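Local structure of exotoxin 5 (3R2I) at residues 69-74 with 185-190; 88-93 with 109-114; 138-143 with 233-238; 221-226 with 244-249. The protein is a secreted staphylococcal superantigen-like exotoxin of unknown function, with the two-domain OB-fold and beta-grasp architecture of its family. One frame throughout, in Å; residues are numbered along the deposited sequence.

Contact 1 (69-74 with 185-190); sequences EESFEP and LDFKIR
Lys188 and Glu73 form the charged part of this contact, which joins the loop 69-74 of the OB-fold domain to helix 182-197 of the beta-grasp domain. The two side chains, both extended beyond CG, come from opposite directions, and Lys188 NZ donates to Glu73 OE2 at 2.8 Å. The ammonium group stands above the carboxylate, 42° out of its plane. A water donates to the other oxygen, Glu73 OE1, at 2.7 Å and accepts a weak bond from Lys188 NZ. Glu184, one turn back on the helix, forms a second salt bridge with Lys188, so the ammonium group is shared between two carboxylates, which would probably favour its charged form.

Packing falls to Phe187. A chi1 of -167° swings its ring away from its own backbone N and out to the loop. The rim meets Glu69 O in plane, CZ lying 3.3 Å from that oxygen; the same carbonyl accepts a hydrogen bond from Lys191. Ser71 CB comes obliquely to Phe187 CE1 at 3.9 Å.

Val123 also packs on Phe187, while Phe72 and Pro74 are tied by backbone bonds to Ala122 and Val120. On the beta-grasp side, Leu185 and Ile189 of the helix pack against strands 207-213 and 241-248.

Contact 2 (88-93 with 109-114); sequences NVLNFK and NKYKEK
Asn88 and Leu90, on strand 87-94 of the OB-fold barrel, lie beside Asn109 and Tyr111 of the loop that follows strand 97-103. The two backbones run the same way for a short distance, with CA atoms 7.2 Å apart at Asn88 and Asn109 and 8.2 Å apart at Leu90 and Tyr111. Beyond this they diverge, the strand continuing to Lys93 while the loop turns off. The backbone of Tyr111 is bonded to Ser81 on the neighbouring strand 77-84.

Inside the barrel, Leu90 and Tyr111 cross at about a right angle. The methyl Leu90 CD2 rests on Tyr111 CB at 3.9 Å. Tyr111 CG, anti to the carbonyl carbon (chi1 -57°), carries the ring past Leu90, whose CD1 approaches it obliquely. Ile139 and residues of strands 77-84, 97-103 and 118-120 enclose the pair, making it part of the barrel's hydrophobic interior.

Toward solvent the contact turns polar. The carboxamides of Asn88 and Asn109 are turned 51° against each other, and Asn88 ND2 donates to Lys108 O, just before the loop segment, which ties the amide there. One water bridges the two asparagines, accepting from Asn88 ND2 at 2.9 Å and donating to Asn109 OD1 at 2.6 Å.

Contact 3 (138-143 with 233-238); sequences GITKKN and FDVMDS
Val235 meets strand 133-141 at a flat group, the peptide between Ile139 and Thr140. Its methyl CG2 lies 3.6 Å from Ile139 O, tilted out of the peptide plane and on the Thr140 side of the carbonyl. A water on the other side of this carbonyl, that of the isoleucine CA, donates to Ile139 O at 2.7 Å. This water also donates to Phe233 O at 2.9 Å, so two carbonyl groups from different domains are joined through a single molecule. The aromatic ring of Phe233 is more distant: its nearest approach to the isoleucine is Phe233 CE1 to Ile139 CD1, 4.9 Å.

The side-chain contact proper is between methyl groups. Thr140 CG2 and Val235 CG2 are 3.5 Å apart, closer than usual for two carbons, on side chains that meet at a slant. A chi1 of 53° puts Thr140 OG1 between N and the carbonyl carbon and leaves CG2 beside the backbone N, facing Val235. Val235 has a chi1 of 124°, far from a staggered value, and the tight approach, which depends on the placement of this methyl, is itself doubtful.

No direct backbone bond links the segments here, so the two strands do not merge into one sheet at this point. Next to them, however, Gly138 is bonded through its backbone to Met232. Strand 179-181, which pairs with 235-237, places Glu179 against both Thr140 and Val235. On the barrel side, Ile139 packs among strands 97-103 and 118-120; on the beta-grasp side, Asp234 is hydrogen-bonded through its backbone to Leu182 at the start of helix 182-197.

Contact 4 (221-226 with 244-249); sequences IDLSEK and IEVNLN
Leu223 meets Leu248 from the turn that follows strand 218-222. Its CB points toward strand 241-248, and CG stands anti to the carbonyl carbon (chi1 -63°), where the chain forks. CD1 does the touching across the contact: it lies 3.9 Å from Leu248 CD2, with Val246 CG1 and the carbonyl oxygen Asn247 O slightly farther off. CD2 turns instead to Arg190 of helix 182-197. The two leucines meet at a slant.

In the beta-grasp sheet, strand 207-213 lies between 218-222 and 241-248, so this leucine spans an intervening strand; Ile209 of that strand touches it as well, and the backbone of Leu223 is hydrogen-bonded to Gly207. Ile189 of helix 182-197 covers Val246 from the helix side.

The turn presenting Leu223 is a type I beta turn from Asp222 to Glu225, whose closing bond, Glu225 N to Asp222 O, is weak. An Asx turn reinforces it: Asp222 OD1 accepts from Ser224 N at 2.9 Å and from Ser224 OG at 2.8 Å, both donors reaching it from the same face of the carboxylate. Tyr200 OH is hydrogen-bonded to Leu223 O.

Contacts 2 and 4 lie within the OB-fold and beta-grasp domains respectively, their centres 32 Å apart, whereas contacts 1 and 3, 14 Å apart, join the domains. Along the chain, contact 2 opens and closes between the two segments of contact 1; contacts 1 and 3 interleave, as do 3 and 4. Contact 1 touches all the others: Pro74 packs on Phe92 of contact 2, Leu185 on Met236 of contact 3, and Arg190 NH1 is hydrogen-bonded to Glu225 O of contact 4. Ile139 connects contacts 2 and 3 inside the barrel. Helix 182-197 thus touches contacts 3 and 4, while loop 69-74 and Ile139 carry the packing into the barrel.

Contact 1 (69-74 with 185-190)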
# COMPACT_ATOMS: atom_id res chain seq x y z
N GLU A 69 -3.81 2.64 -10.78
CA GLU A 69 -4.46 3.87 -10.40
C GLU A 69 -3.50 4.85 -9.70
O GLU A 69 -2.48 4.46 -9.15
CB GLU A 69 -5.65 3.53 -9.49
CG GLU A 69 -6.61 4.67 -9.24
CD GLU A 69 -7.35 5.12 -10.48
OE1 GLU A 69 -7.83 4.24 -11.24
OE2 GLU A 69 -7.48 6.35 -10.67
N GLU A 70 -3.84 6.12 -9.73
CA GLU A 70 -3.03 7.14 -9.07
C GLU A 70 -3.34 7.10 -7.57
O GLU A 70 -4.48 6.89 -7.16
CB GLU A 70 -3.30 8.54 -9.62
CG GLU A 70 -2.39 9.65 -9.03
CD GLU A 70 -2.67 11.05 -9.62
OE1 GLU A 70 -3.67 11.22 -10.37
OE2 GLU A 70 -1.89 11.98 -9.33
N SER A 71 -2.30 7.27 -6.78
CA SER A 71 -2.41 7.26 -5.34
C SER A 71 -2.22 8.67 -4.78
O SER A 71 -1.85 9.62 -5.50
CB SER A 71 -1.37 6.31 -4.77
OG SER A 71 -0.07 6.70 -5.14
N PHE A 72 -2.49 8.79 -3.49
CA PHE A 72 -2.42 10.06 -2.81
C PHE A 72 -1.84 9.85 -1.42
O PHE A 72 -2.05 8.79 -0.79
CB PHE A 72 -3.84 10.67 -2.71
CG PHE A 72 -4.52 10.84 -4.06
CD1 PHE A 72 -5.37 9.85 -4.56
CD2 PHE A 72 -4.31 11.95 -4.83
CE1 PHE A 72 -5.97 9.96 -5.80
CE2 PHE A 72 -4.93 12.08 -6.07
CZ PHE A 72 -5.75 11.08 -6.54
N GLU A 73 -1.12 10.86 -0.95
CA GLU A 73 -0.41 10.84 0.34
C GLU A 73 -0.66 12.08 1.22
O GLU A 73 0.26 12.77 1.57
CB GLU A 73 1.09 10.68 0.09
CG GLU A 73 1.39 9.33 -0.56
CD GLU A 73 2.85 9.11 -0.93
OE1 GLU A 73 3.75 9.56 -0.18
OE2 GLU A 73 3.08 8.43 -1.95
N PRO A 74 -1.92 12.35 1.56
CA PRO A 74 -2.20 13.50 2.39
C PRO A 74 -1.55 13.24 3.76
O PRO A 74 -1.51 12.11 4.23
CB PRO A 74 -3.73 13.50 2.47
CG PRO A 74 -4.11 12.07 2.19
CD PRO A 74 -3.15 11.65 1.17
N LEU A 185 3.41 -0.22 0.58
CA LEU A 185 4.48 -1.01 -0.01
C LEU A 185 3.92 -1.89 -1.12
O LEU A 185 4.45 -1.93 -2.23
CB LEU A 185 5.16 -1.84 1.04
CG LEU A 185 5.78 -1.00 2.13
CD1 LEU A 185 6.41 -1.90 3.17
CD2 LEU A 185 6.79 0.02 1.57
N ASP A 186 2.84 -2.58 -0.82
CA ASP A 186 2.17 -3.43 -1.78
C ASP A 186 1.79 -2.65 -3.05
O ASP A 186 2.03 -3.08 -4.18
CB ASP A 186 0.91 -3.99 -1.14
CG ASP A 186 0.01 -4.77 -2.12
OD1 ASP A 186 -1.14 -4.29 -2.35
OD2 ASP A 186 0.42 -5.85 -2.61
N PHE A 187 1.22 -1.47 -2.86
CA PHE A 187 0.76 -0.72 -4.00
C PHE A 187 1.90 -0.22 -4.87
O PHE A 187 1.90 -0.42 -6.08
CB PHE A 187 -0.08 0.47 -3.54
CG PHE A 187 -0.85 1.10 -4.65
CD1 PHE A 187 -0.38 2.21 -5.29
CD2 PHE A 187 -1.98 0.52 -5.11
CE1 PHE A 187 -1.10 2.76 -6.34
CE2 PHE A 187 -2.68 1.07 -6.13
CZ PHE A 187 -2.24 2.20 -6.74
N LYS A 188 2.89 0.41 -4.25
CA LYS A 188 3.98 0.98 -5.03
C LYS A 188 4.83 -0.08 -5.73
O LYS A 188 5.27 0.12 -6.88
CB LYS A 188 4.83 1.91 -4.16
CG LYS A 188 4.08 3.17 -3.73
CD LYS A 188 4.96 4.09 -2.81
CE LYS A 188 4.22 5.42 -2.49
NZ LYS A 188 4.91 6.38 -1.53
N ILE A 189 5.03 -1.22 -5.07
CA ILE A 189 5.83 -2.27 -5.69
C ILE A 189 5.07 -2.88 -6.87
O ILE A 189 5.66 -3.08 -7.96
CB ILE A 189 6.21 -3.34 -4.69
CG1 ILE A 189 7.14 -2.72 -3.62
CG2 ILE A 189 6.90 -4.51 -5.41
CD1 ILE A 189 7.32 -3.55 -2.34
N ARG A 190 3.77 -3.15 -6.69
CA ARG A 190 3.00 -3.70 -7.80
C ARG A 190 2.93 -2.75 -8.99
O ARG A 190 3.03 -3.18 -10.15
CB ARG A 190 1.62 -4.16 -7.35
CG ARG A 190 1.63 -5.29 -6.32
CD ARG A 190 0.33 -6.07 -6.38
NE ARG A 190 -0.12 -6.67 -5.13
CZ ARG A 190 -1.04 -7.63 -5.05
NH1 ARG A 190 -1.56 -8.21 -6.13
NH2 ARG A 190 -1.41 -8.05 -3.86
O HOH W 1 6.24 9.16 -1.15

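Contact 2 (88-93 with 109-114)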
# COMPACT_ATOMS: atom_id res chain seq x y z
N ASN A 88 -17.51 2.72 9.57
CA ASN A 88 -16.90 3.89 10.16
C ASN A 88 -15.86 4.41 9.16
O ASN A 88 -15.10 3.64 8.59
CB ASN A 88 -16.31 3.57 11.53
CG ASN A 88 -17.39 3.30 12.56
OD1 ASN A 88 -18.45 3.94 12.57
ND2 ASN A 88 -17.11 2.40 13.47
N VAL A 89 -15.87 5.72 8.93
CA VAL A 89 -14.97 6.36 8.00
C VAL A 89 -14.35 7.65 8.54
O VAL A 89 -14.85 8.24 9.50
CB VAL A 89 -15.70 6.77 6.71
CG1 VAL A 89 -16.36 5.57 6.12
CG2 VAL A 89 -16.73 7.89 6.96
N LEU A 90 -13.26 8.05 7.91
CA LEU A 90 -12.58 9.30 8.20
C LEU A 90 -12.80 10.24 7.02
O LEU A 90 -12.35 9.97 5.93
CB LEU A 90 -11.08 9.07 8.40
CG LEU A 90 -10.63 8.17 9.55
CD1 LEU A 90 -9.12 8.06 9.54
CD2 LEU A 90 -11.13 8.65 10.96
N ASN A 91 -13.56 11.30 7.21
CA ASN A 91 -13.77 12.25 6.14
C ASN A 91 -12.90 13.48 6.34
O ASN A 91 -12.92 14.09 7.41
CB ASN A 91 -15.21 12.73 6.13
CG ASN A 91 -16.15 11.67 5.71
OD1 ASN A 91 -15.95 11.04 4.67
ND2 ASN A 91 -17.24 11.51 6.46
N PHE A 92 -12.15 13.83 5.30
CA PHE A 92 -11.30 15.00 5.34
C PHE A 92 -10.90 15.40 3.89
O PHE A 92 -11.13 14.64 2.94
CB PHE A 92 -10.06 14.73 6.18
CG PHE A 92 -9.17 13.65 5.62
CD1 PHE A 92 -8.11 13.98 4.78
CD2 PHE A 92 -9.36 12.31 5.97
CE1 PHE A 92 -7.27 13.01 4.25
CE2 PHE A 92 -8.54 11.30 5.43
CZ PHE A 92 -7.50 11.64 4.56
N LYS A 93 -10.33 16.61 3.79
CA LYS A 93 -9.85 17.21 2.56
C LYS A 93 -8.43 17.73 2.71
O LYS A 93 -8.00 18.08 3.79
CB LYS A 93 -10.71 18.40 2.16
CG LYS A 93 -12.16 18.07 2.05
CD LYS A 93 -12.98 19.20 1.43
CE LYS A 93 -12.65 19.44 -0.06
NZ LYS A 93 -13.64 20.40 -0.66
N ASN A 109 -13.18 0.50 15.07
CA ASN A 109 -13.54 1.46 16.09
C ASN A 109 -12.36 2.24 16.61
O ASN A 109 -12.41 2.77 17.73
CB ASN A 109 -14.22 0.68 17.24
CG ASN A 109 -15.64 0.26 16.89
OD1 ASN A 109 -16.40 1.04 16.34
ND2 ASN A 109 -16.01 -0.97 17.23
N LYS A 110 -11.36 2.44 15.75
CA LYS A 110 -10.11 3.03 16.22
C LYS A 110 -9.95 4.55 16.32
O LYS A 110 -9.05 5.03 17.04
CB LYS A 110 -8.92 2.39 15.48
CG LYS A 110 -7.61 2.45 16.29
CD LYS A 110 -6.59 1.32 15.92
CE LYS A 110 -5.55 1.70 14.89
NZ LYS A 110 -4.46 2.55 15.49
N TYR A 111 -10.78 5.34 15.67
CA TYR A 111 -10.52 6.79 15.77
C TYR A 111 -11.75 7.58 16.20
O TYR A 111 -12.05 8.63 15.66
CB TYR A 111 -9.94 7.31 14.42
CG TYR A 111 -8.67 6.58 13.95
CD1 TYR A 111 -8.74 5.52 13.08
CD2 TYR A 111 -7.41 6.96 14.39
CE1 TYR A 111 -7.61 4.85 12.64
CE2 TYR A 111 -6.26 6.30 13.96
CZ TYR A 111 -6.37 5.25 13.08
OH TYR A 111 -5.25 4.55 12.65
N LYS A 112 -12.46 7.08 17.20
CA LYS A 112 -13.68 7.74 17.66
C LYS A 112 -13.39 9.11 18.25
O LYS A 112 -14.21 10.02 18.14
CB LYS A 112 -14.45 6.86 18.64
CG LYS A 112 -14.95 5.53 18.03
CD LYS A 112 -15.51 4.61 19.14
CE LYS A 112 -15.95 3.23 18.61
NZ LYS A 112 -16.20 2.24 19.74
N GLU A 113 -12.24 9.25 18.90
CA GLU A 113 -11.83 10.54 19.44
C GLU A 113 -11.05 11.22 18.34
O GLU A 113 -10.38 10.56 17.57
CB GLU A 113 -10.94 10.41 20.68
CG GLU A 113 -11.62 9.95 21.95
CD GLU A 113 -10.74 10.15 23.20
OE1 GLU A 113 -9.51 9.86 23.16
OE2 GLU A 113 -11.31 10.60 24.24
N LYS A 114 -11.10 12.55 18.28
CA LYS A 114 -10.37 13.29 17.26
C LYS A 114 -8.89 12.96 17.43
O LYS A 114 -8.33 13.09 18.51
CB LYS A 114 -10.59 14.77 17.37
CG LYS A 114 -10.15 15.51 16.13
CD LYS A 114 -10.39 17.01 16.22
CE LYS A 114 -9.92 17.71 14.94
NZ LYS A 114 -9.80 19.19 15.09
O HOH W 2 -18.78 1.87 15.79

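Contact 3 (138-143 with 233-238)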
# COMPACT_ATOMS: atom_id res chain seq x y z
N GLY A 138 -4.48 2.37 5.33
CA GLY A 138 -3.36 3.22 4.97
C GLY A 138 -3.04 4.35 5.94
O GLY A 138 -2.33 5.29 5.58
N ILE A 139 -3.47 4.21 7.19
CA ILE A 139 -3.31 5.23 8.22
C ILE A 139 -2.09 4.98 9.06
O ILE A 139 -1.95 3.92 9.63
CB ILE A 139 -4.54 5.25 9.12
CG1 ILE A 139 -5.81 5.43 8.26
CG2 ILE A 139 -4.48 6.36 10.18
CD1 ILE A 139 -7.07 4.89 8.97
N THR A 140 -1.19 5.95 9.11
CA THR A 140 0.05 5.84 9.90
C THR A 140 0.23 7.10 10.71
O THR A 140 -0.44 8.07 10.48
CB THR A 140 1.29 5.71 8.98
OG1 THR A 140 1.29 6.77 8.02
CG2 THR A 140 1.29 4.35 8.22
N LYS A 141 1.12 7.06 11.68
CA LYS A 141 1.46 8.22 12.46
C LYS A 141 2.54 8.99 11.71
O LYS A 141 3.50 8.41 11.21
CB LYS A 141 1.97 7.83 13.84
CG LYS A 141 0.90 7.22 14.72
CD LYS A 141 1.40 6.97 16.18
CE LYS A 141 0.30 6.33 17.01
NZ LYS A 141 0.73 6.02 18.40
N LYS A 142 2.37 10.31 11.60
CA LYS A 142 3.35 11.12 10.86
C LYS A 142 4.74 11.06 11.49
O LYS A 142 4.88 10.71 12.68
CB LYS A 142 2.92 12.59 10.81
CG LYS A 142 3.13 13.36 12.14
CD LYS A 142 2.62 14.78 12.01
CE LYS A 142 2.93 15.60 13.26
NZ LYS A 142 2.32 16.98 13.18
N ASN A 143 5.76 11.44 10.73
CA ASN A 143 7.13 11.45 11.25
C ASN A 143 7.25 12.41 12.40
O ASN A 143 6.71 13.51 12.33
CB ASN A 143 8.15 11.90 10.20
CG ASN A 143 8.29 10.94 9.06
OD1 ASN A 143 7.65 9.89 9.03
ND2 ASN A 143 9.11 11.30 8.07
N PHE A 233 -4.52 -2.26 6.82
CA PHE A 233 -4.34 -1.50 8.07
C PHE A 233 -3.02 -1.77 8.75
O PHE A 233 -2.63 -1.00 9.62
CB PHE A 233 -5.48 -1.76 9.05
CG PHE A 233 -6.80 -1.36 8.50
CD1 PHE A 233 -7.32 -0.11 8.75
CD2 PHE A 233 -7.48 -2.20 7.64
CE1 PHE A 233 -8.51 0.28 8.20
CE2 PHE A 233 -8.68 -1.82 7.08
CZ PHE A 233 -9.21 -0.60 7.35
N ASP A 234 -2.33 -2.85 8.39
CA ASP A 234 -1.05 -3.16 9.00
C ASP A 234 -0.02 -2.08 8.68
O ASP A 234 0.09 -1.60 7.55
CB ASP A 234 -0.48 -4.48 8.52
CG ASP A 234 -1.35 -5.66 8.86
OD1 ASP A 234 -2.44 -5.52 9.45
OD2 ASP A 234 -0.91 -6.77 8.52
N VAL A 235 0.79 -1.84 9.68
CA VAL A 235 1.81 -0.82 9.70
C VAL A 235 3.14 -1.39 10.20
O VAL A 235 3.16 -2.42 10.87
CB VAL A 235 1.22 0.26 10.62
CG1 VAL A 235 2.12 0.64 11.80
CG2 VAL A 235 0.60 1.34 9.85
N MET A 236 4.25 -0.74 9.85
CA MET A 236 5.57 -1.17 10.33
C MET A 236 6.54 0.01 10.28
O MET A 236 6.27 0.99 9.62
CB MET A 236 6.08 -2.29 9.43
CG MET A 236 6.50 -1.79 8.05
SD MET A 236 6.70 -3.11 6.82
CE MET A 236 4.95 -3.47 6.50
N ASP A 237 7.66 -0.11 11.00
CA ASP A 237 8.70 0.92 11.02
C ASP A 237 9.55 0.69 9.80
O ASP A 237 10.16 -0.37 9.67
CB ASP A 237 9.59 0.79 12.25
CG ASP A 237 9.01 1.43 13.47
OD1 ASP A 237 8.08 2.30 13.35
OD2 ASP A 237 9.58 1.12 14.54
N SER A 238 9.65 1.68 8.92
CA SER A 238 10.37 1.48 7.68
C SER A 238 11.87 1.20 7.85
O SER A 238 12.49 0.60 6.99
CB SER A 238 10.11 2.65 6.72
OG SER A 238 10.76 3.82 7.15
O HOH W 3 -3.52 1.79 9.28

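Contact 4 (221-226 with 244-249)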
# COMPACT_ATOMS: atom_id res chain seq x y z
N ILE A 221 3.17 -11.32 0.25
CA ILE A 221 2.05 -10.88 -0.53
C ILE A 221 2.00 -11.70 -1.81
O ILE A 221 2.99 -11.76 -2.55
CB ILE A 221 2.22 -9.43 -0.92
CG1 ILE A 221 2.29 -8.53 0.34
CG2 ILE A 221 1.04 -8.97 -1.83
CD1 ILE A 221 2.74 -7.10 0.07
N ASP A 222 0.87 -12.34 -2.07
CA ASP A 222 0.68 -13.16 -3.26
C ASP A 222 0.20 -12.24 -4.39
O ASP A 222 -0.84 -11.59 -4.26
CB ASP A 222 -0.31 -14.26 -2.90
CG ASP A 222 -0.71 -15.13 -4.06
OD1 ASP A 222 -0.28 -14.91 -5.21
OD2 ASP A 222 -1.52 -16.04 -3.80
N LEU A 223 0.99 -12.15 -5.47
CA LEU A 223 0.64 -11.30 -6.61
C LEU A 223 -0.61 -11.68 -7.37
O LEU A 223 -1.19 -10.83 -8.10
CB LEU A 223 1.82 -11.19 -7.59
CG LEU A 223 3.10 -10.54 -7.07
CD1 LEU A 223 4.23 -10.55 -8.07
CD2 LEU A 223 2.77 -9.09 -6.62
N SER A 224 -1.07 -12.93 -7.21
CA SER A 224 -2.24 -13.42 -7.93
C SER A 224 -3.59 -12.95 -7.35
O SER A 224 -4.63 -13.24 -7.90
CB SER A 224 -2.23 -14.96 -7.97
OG SER A 224 -2.55 -15.48 -6.69
N GLU A 225 -3.54 -12.24 -6.23
CA GLU A 225 -4.72 -11.71 -5.60
C GLU A 225 -4.43 -10.30 -5.11
O GLU A 225 -3.30 -9.96 -4.79
CB GLU A 225 -5.04 -12.49 -4.32
CG GLU A 225 -5.40 -13.96 -4.43
CD GLU A 225 -5.91 -14.51 -3.07
OE1 GLU A 225 -6.75 -15.44 -3.06
OE2 GLU A 225 -5.50 -13.97 -2.01
N LYS A 226 -5.49 -9.54 -4.93
CA LYS A 226 -5.41 -8.18 -4.39
C LYS A 226 -5.19 -8.27 -2.90
O LYS A 226 -5.74 -9.17 -2.24
CB LYS A 226 -6.76 -7.52 -4.62
CG LYS A 226 -6.92 -6.08 -4.15
CD LYS A 226 -8.32 -5.59 -4.56
CE LYS A 226 -8.58 -4.17 -4.09
NZ LYS A 226 -9.94 -3.66 -4.40
N ILE A 244 13.61 -6.30 0.38
CA ILE A 244 12.38 -6.65 -0.26
C ILE A 244 12.74 -7.49 -1.47
O ILE A 244 13.59 -7.11 -2.27
CB ILE A 244 11.55 -5.44 -0.70
CG1 ILE A 244 11.32 -4.47 0.45
CG2 ILE A 244 10.20 -5.92 -1.31
CD1 ILE A 244 10.66 -3.14 -0.05
N GLU A 245 12.11 -8.63 -1.58
CA GLU A 245 12.39 -9.52 -2.68
C GLU A 245 11.11 -9.88 -3.40
O GLU A 245 10.15 -10.26 -2.77
CB GLU A 245 12.98 -10.82 -2.14
CG GLU A 245 14.26 -10.67 -1.36
CD GLU A 245 14.66 -11.98 -0.61
OE1 GLU A 245 13.75 -12.80 -0.25
OE2 GLU A 245 15.87 -12.16 -0.34
N VAL A 246 11.11 -9.76 -4.70
CA VAL A 246 9.97 -10.15 -5.50
C VAL A 246 10.40 -11.32 -6.38
O VAL A 246 11.48 -11.30 -6.98
CB VAL A 246 9.48 -9.00 -6.38
CG1 VAL A 246 8.32 -9.44 -7.27
CG2 VAL A 246 9.08 -7.80 -5.52
N ASN A 247 9.55 -12.35 -6.42
CA ASN A 247 9.74 -13.52 -7.24
C ASN A 247 8.62 -13.53 -8.26
O ASN A 247 7.44 -13.46 -7.89
CB ASN A 247 9.66 -14.80 -6.41
CG ASN A 247 10.65 -14.80 -5.26
OD1 ASN A 247 11.84 -14.70 -5.45
ND2 ASN A 247 10.14 -14.96 -4.05
N LEU A 248 9.01 -13.58 -9.53
CA LEU A 248 8.10 -13.64 -10.65
C LEU A 248 8.26 -15.06 -11.19
O LEU A 248 9.25 -15.37 -11.86
CB LEU A 248 8.49 -12.62 -11.70
CG LEU A 248 8.38 -11.17 -11.23
CD1 LEU A 248 8.78 -10.24 -12.33
CD2 LEU A 248 6.98 -10.83 -10.77
N ASN A 249 7.28 -15.91 -10.90
CA ASN A 249 7.32 -17.31 -11.30
C ASN A 249 6.55 -17.55 -12.59
O ASN A 249 6.17 -16.59 -13.27
CB ASN A 249 6.69 -18.15 -10.18
CG ASN A 249 7.32 -17.87 -8.84
OD1 ASN A 249 8.47 -17.41 -8.77
ND2 ASN A 249 6.58 -18.12 -7.78
OXT ASN A 249 6.28 -18.69 -12.97